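Local coordinates for acetyl-CoA acetyltransferase (PDB 4EGV), which is a monomeric thiolase-like protein with a thiolase fold and an additional C-terminal domain, and probably has acyltransferase activity, at residues D452-I457 against R476-S481; P443-T448 against G480-A485. One frame throughout, in Å; residues are numbered along the deposited sequence.

Contact 1 of 2, residues D452-I457 against R476-S481; sequences DGTGTI and RLDDGS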
loop_
_atom_site.group_PDB
_atom_site.type_symbol
_atom_site.label_atom_id
_atom_site.label_comp_id
_atom_site.label_asym_id
_atom_site.label_seq_id
_atom_site.Cartn_x
_atom_site.Cartn_y
_atom_site.Cartn_z
ATOM N N ASP A 452 -19.081 25.108 15.691
ATOM C CA ASP A 452 -19.163 26.519 16.035
ATOM C C ASP A 452 -18.666 26.723 17.471
ATOM O O ASP A 452 -19.391 26.447 18.424
ATOM C CB ASP A 452 -20.624 26.990 15.903
ATOM C CG ASP A 452 -20.773 28.518 15.907
ATOM O OD1 ASP A 452 -19.752 29.244 15.997
ATOM O OD2 ASP A 452 -21.927 28.990 15.805
ATOM N N GLY A 453 -17.441 27.203 17.641
ATOM C CA GLY A 453 -16.954 27.470 18.981
ATOM C C GLY A 453 -15.453 27.422 19.091
ATOM O O GLY A 453 -14.742 27.761 18.159
ATOM N N THR A 454 -14.975 27.009 20.253
ATOM C CA THR A 454 -13.555 26.976 20.523
ATOM C C THR A 454 -13.068 25.521 20.593
ATOM O O THR A 454 -13.705 24.655 21.212
ATOM C CB THR A 454 -13.191 27.802 21.806
ATOM O OG1 THR A 454 -11.766 27.847 21.951
ATOM C CG2 THR A 454 -13.826 27.218 23.088
ATOM N N GLY A 455 -11.938 25.265 19.946
ATOM C CA GLY A 455 -11.436 23.921 19.808
ATOM C C GLY A 455 -9.942 23.843 19.876
ATOM O O GLY A 455 -9.259 24.848 19.905
ATOM N N THR A 456 -9.454 22.611 19.908
ATOM C CA THR A 456 -8.021 22.280 19.943
ATOM C C THR A 456 -7.609 21.600 18.623
ATOM O O THR A 456 -8.350 20.784 18.070
ATOM C CB THR A 456 -7.685 21.358 21.193
ATOM O OG1 THR A 456 -8.127 21.990 22.401
ATOM C CG2 THR A 456 -6.164 21.024 21.316
ATOM N N ILE A 457 -6.432 21.966 18.120
ATOM C CA ILE A 457 -5.840 21.317 16.953
ATOM C C ILE A 457 -5.374 19.889 17.316
ATOM O O ILE A 457 -4.564 19.710 18.223
ATOM C CB ILE A 457 -4.691 22.154 16.397
ATOM C CG1 ILE A 457 -5.237 23.456 15.828
ATOM C CG2 ILE A 457 -3.967 21.393 15.336
ATOM C CD1 ILE A 457 -4.196 24.408 15.352
ATOM N N ARG A 476 -10.678 19.270 17.870
ATOM C CA ARG A 476 -11.430 18.637 18.904
ATOM C C ARG A 476 -12.200 19.754 19.495
ATOM O O ARG A 476 -11.717 20.845 19.544
ATOM C CB ARG A 476 -10.474 18.203 19.981
ATOM C CG ARG A 476 -10.164 16.774 20.104
ATOM C CD ARG A 476 -11.136 15.846 19.501
ATOM N NE ARG A 476 -10.437 14.596 19.354
ATOM C CZ ARG A 476 -10.761 13.479 19.958
ATOM N NH1 ARG A 476 -11.829 13.421 20.711
ATOM N NH2 ARG A 476 -10.023 12.426 19.801
ATOM N N LEU A 477 -13.373 19.506 20.026
ATOM C CA LEU A 477 -13.979 20.519 20.871
ATOM C C LEU A 477 -13.840 20.246 22.372
ATOM O O LEU A 477 -13.065 19.415 22.800
ATOM C CB LEU A 477 -15.428 20.696 20.522
ATOM C CG LEU A 477 -15.630 21.284 19.163
ATOM C CD1 LEU A 477 -17.007 21.017 18.784
ATOM C CD2 LEU A 477 -15.388 22.726 19.229
ATOM N N ASP A 478 -14.620 20.965 23.161
ATOM C CA ASP A 478 -14.727 20.703 24.570
ATOM C C ASP A 478 -15.526 19.419 24.738
ATOM O O ASP A 478 -15.142 18.531 25.447
ATOM C CB ASP A 478 -15.427 21.867 25.238
ATOM C CG ASP A 478 -14.622 23.142 25.193
ATOM O OD1 ASP A 478 -13.399 23.071 25.245
ATOM O OD2 ASP A 478 -15.218 24.226 25.129
ATOM N N ASP A 479 -16.645 19.339 24.053
ATOM C CA ASP A 479 -17.443 18.120 23.928
ATOM C C ASP A 479 -16.609 16.839 23.606
ATOM O O ASP A 479 -17.052 15.726 23.849
ATOM C CB ASP A 479 -18.435 18.451 22.785
ATOM C CG ASP A 479 -19.736 17.629 22.790
ATOM O OD1 ASP A 479 -20.087 16.897 23.740
ATOM O OD2 ASP A 479 -20.448 17.758 21.780
ATOM N N GLY A 480 -15.421 17.013 23.024
ATOM C CA GLY A 480 -14.564 15.899 22.604
ATOM C C GLY A 480 -14.845 15.302 21.227
ATOM O O GLY A 480 -14.176 14.355 20.816
ATOM N N SER A 481 -15.837 15.839 20.518
ATOM C CA SER A 481 -16.108 15.406 19.147
ATOM C C SER A 481 -15.176 16.120 18.137
ATOM O O SER A 481 -14.802 17.243 18.370
ATOM C CB SER A 481 -17.577 15.639 18.803
ATOM O OG SER A 481 -17.879 17.010 18.844
#
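T456 and R476 face each other as an antiparallel, hydrogen-bonded pair. T456 N donates to R476 O at 2.9 Å, and R476 N returns a bond to T456 O at 2.8 Å. The two side chains leave the sheet on the same face, with T456 CB and R476 CB 4.4 Å apart. Beyond CB the R476 chain bends and carries its guanidinium away from T456. NE forms a salt bridge with E458, further along strand 453-463, and NH1 makes a weak hydrogen bond to G480 O.

One residue back, G455 comes alongside R476 and L477. It has no side chain, and its CA lies against R476 O. L477 starts out away from the 453-457 strand, but its CD2 branch turns back to T454 O, 3.2 Å away, and also lies 4.2 Å from G455 CA. At the outer edge T454 CG2 and D478 OD2 lie 3.9 Å apart, their side chains crossing obliquely.

Further out, L477 N bonds to S481 O across the turn, and the L477 side chain also packs on F483. The opposite edge of strand 453-463 is held by strand 505-509, through G453 with V508 and G455 with I506. The pair therefore closes the open end of a β-hairpin in the five-stranded antiparallel sheet of the additional C-terminal domain, consistent with an OB-type fold.

Contact 2 of 2, residues P443-T448 against G480-A485; sequences PKVAIT and GSRFLA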
loop_
_atom_site.group_PDB
_atom_site.type_symbol
_atom_site.label_atom_id
_atom_site.label_comp_id
_atom_site.label_asym_id
_atom_site.label_seq_id
_atom_site.Cartn_x
_atom_site.Cartn_y
_atom_site.Cartn_z
ATOM N N PRO A 443 -15.503 1.435 19.732
ATOM C CA PRO A 443 -16.247 2.705 19.687
ATOM C C PRO A 443 -15.665 3.659 18.644
ATOM O O PRO A 443 -14.451 3.680 18.431
ATOM C CB PRO A 443 -16.086 3.278 21.113
ATOM C CG PRO A 443 -15.617 2.154 21.943
ATOM C CD PRO A 443 -14.914 1.182 21.062
ATOM N N LYS A 444 -16.539 4.419 17.995
ATOM C CA LYS A 444 -16.129 5.406 17.010
ATOM C C LYS A 444 -16.136 6.783 17.665
ATOM O O LYS A 444 -17.043 7.083 18.428
ATOM C CB LYS A 444 -17.069 5.358 15.800
ATOM C CG LYS A 444 -17.148 3.974 15.122
ATOM C CD LYS A 444 -17.981 4.020 13.837
ATOM C CE LYS A 444 -19.485 3.738 14.058
ATOM N NZ LYS A 444 -19.824 2.399 13.493
ATOM N N VAL A 445 -15.111 7.596 17.388
ATOM C CA VAL A 445 -15.036 9.004 17.831
ATOM C C VAL A 445 -16.140 9.815 17.139
ATOM O O VAL A 445 -16.440 9.586 15.962
ATOM C CB VAL A 445 -13.633 9.618 17.555
ATOM C CG1 VAL A 445 -13.565 11.074 17.931
ATOM C CG2 VAL A 445 -12.547 8.856 18.254
ATOM N N ALA A 446 -16.762 10.726 17.890
ATOM C CA ALA A 446 -17.934 11.467 17.416
ATOM C C ALA A 446 -17.523 12.677 16.576
ATOM O O ALA A 446 -16.490 13.274 16.823
ATOM C CB ALA A 446 -18.822 11.885 18.591
ATOM N N ILE A 447 -18.326 13.004 15.567
ATOM C CA ILE A 447 -18.049 14.108 14.635
ATOM C C ILE A 447 -19.183 15.157 14.727
ATOM O O ILE A 447 -20.370 14.813 14.741
ATOM C CB ILE A 447 -17.904 13.606 13.142
ATOM C CG1 ILE A 447 -16.936 12.421 13.041
ATOM C CG2 ILE A 447 -17.448 14.736 12.222
ATOM C CD1 ILE A 447 -17.338 11.380 12.025
ATOM N N THR A 448 -18.806 16.424 14.831
ATOM C CA THR A 448 -19.747 17.511 14.668
ATOM C C THR A 448 -19.413 18.153 13.333
ATOM O O THR A 448 -18.387 18.830 13.215
ATOM C CB THR A 448 -19.608 18.573 15.789
ATOM O OG1 THR A 448 -19.417 17.924 17.053
ATOM C CG2 THR A 448 -20.847 19.493 15.848
ATOM N N GLY A 480 -15.421 17.013 23.024
ATOM C CA GLY A 480 -14.564 15.899 22.604
ATOM C C GLY A 480 -14.845 15.302 21.227
ATOM O O GLY A 480 -14.176 14.355 20.816
ATOM N N SER A 481 -15.837 15.839 20.518
ATOM C CA SER A 481 -16.108 15.406 19.147
ATOM C C SER A 481 -15.176 16.120 18.137
ATOM O O SER A 481 -14.802 17.243 18.370
ATOM C CB SER A 481 -17.577 15.639 18.803
ATOM O OG SER A 481 -17.879 17.010 18.844
ATOM N N ARG A 482 -14.803 15.464 17.029
ATOM C CA ARG A 482 -13.913 16.055 16.001
ATOM C C ARG A 482 -14.646 16.874 14.932
ATOM O O ARG A 482 -15.857 16.732 14.712
ATOM C CB ARG A 482 -13.095 14.972 15.298
ATOM C CG ARG A 482 -11.881 14.461 16.065
ATOM C CD ARG A 482 -11.282 13.285 15.330
ATOM N NE ARG A 482 -10.217 12.645 16.075
ATOM C CZ ARG A 482 -9.877 11.352 15.988
ATOM N NH1 ARG A 482 -10.517 10.499 15.207
ATOM N NH2 ARG A 482 -8.870 10.900 16.706
ATOM N N PHE A 483 -13.881 17.728 14.269
ATOM C CA PHE A 483 -14.355 18.490 13.116
ATOM C C PHE A 483 -13.181 18.771 12.180
ATOM O O PHE A 483 -12.014 18.604 12.540
ATOM C CB PHE A 483 -15.007 19.821 13.548
ATOM C CG PHE A 483 -14.050 20.779 14.223
ATOM C CD1 PHE A 483 -13.367 21.740 13.487
ATOM C CD2 PHE A 483 -13.815 20.699 15.601
ATOM C CE1 PHE A 483 -12.463 22.608 14.120
ATOM C CE2 PHE A 483 -12.926 21.550 16.244
ATOM C CZ PHE A 483 -12.251 22.507 15.522
ATOM N N LEU A 484 -13.518 19.235 10.988
ATOM C CA LEU A 484 -12.557 19.679 9.991
ATOM C C LEU A 484 -12.647 21.195 9.792
ATOM O O LEU A 484 -13.717 21.780 9.942
ATOM C CB LEU A 484 -12.833 18.958 8.663
ATOM C CG LEU A 484 -12.209 17.601 8.425
ATOM C CD1 LEU A 484 -12.878 16.988 7.265
ATOM C CD2 LEU A 484 -10.758 17.837 8.166
ATOM N N ALA A 485 -11.523 21.821 9.462
ATOM C CA ALA A 485 -11.537 23.228 9.092
ATOM C C ALA A 485 -10.453 23.587 8.076
ATOM O O ALA A 485 -9.370 22.983 8.034
ATOM C CB ALA A 485 -11.446 24.113 10.311
#
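T448 turns OG1 to the side of its backbone N (chi1 -41°), and S481 sets OG between its own N and carbonyl carbon (chi1 63°). S481 OG donates to T448 OG1 at 2.5 Å. Beside them the loop 443-448 joins the start of edge strand 482-487 by a single β-bridge, I447 with R482. This adds a short backbone link at the rim of the antiparallel sheet of the C-terminal domain. R482 supplies both of its backbone polar atoms. Its N donates to A446 O at 2.8 Å, and its O accepts from T448 N at 3.0 Å. The same oxygen receives a CA-H...O contact from I447 CA at 3.4 Å, and I447 CG2 lies against it.

The R482 side chain runs out extended and crosses V445 at about a right angle. Its polar end is fixed from elsewhere. NE pairs with E458, and NH1 bonds to the carbonyl oxygens of L308 and R310. The last two tie the strand to a segment outside the C-terminal sheet. F483 CB comes to 3.5 Å from T448 O, while its ring leads away to I506 and V508. V445 CG1 lies over one face of the R482 guanidinium, 3.8 Å above its plane and toward the rim.

Contacts 1 and 2 lie side by side in the C-terminal domain, their centres 9 Å apart. They share G480 and S481, in the turn that leads from strand 470-476 into strand 482-487. Contact 1 works at the strand before this turn, contact 2 at the strand after it. R476 and R482 run next to each other, with R476 NE 3.6 Å from R482 CG, and E458 is their shared partner. V445 of contact 2 also touches R476, its CG1 4.0 Å from NH1. The F483 ring joins the contacts on another side, with F483 CE2 3.6 Å from R476 O. No ligand or active-site residue is identified at either contact.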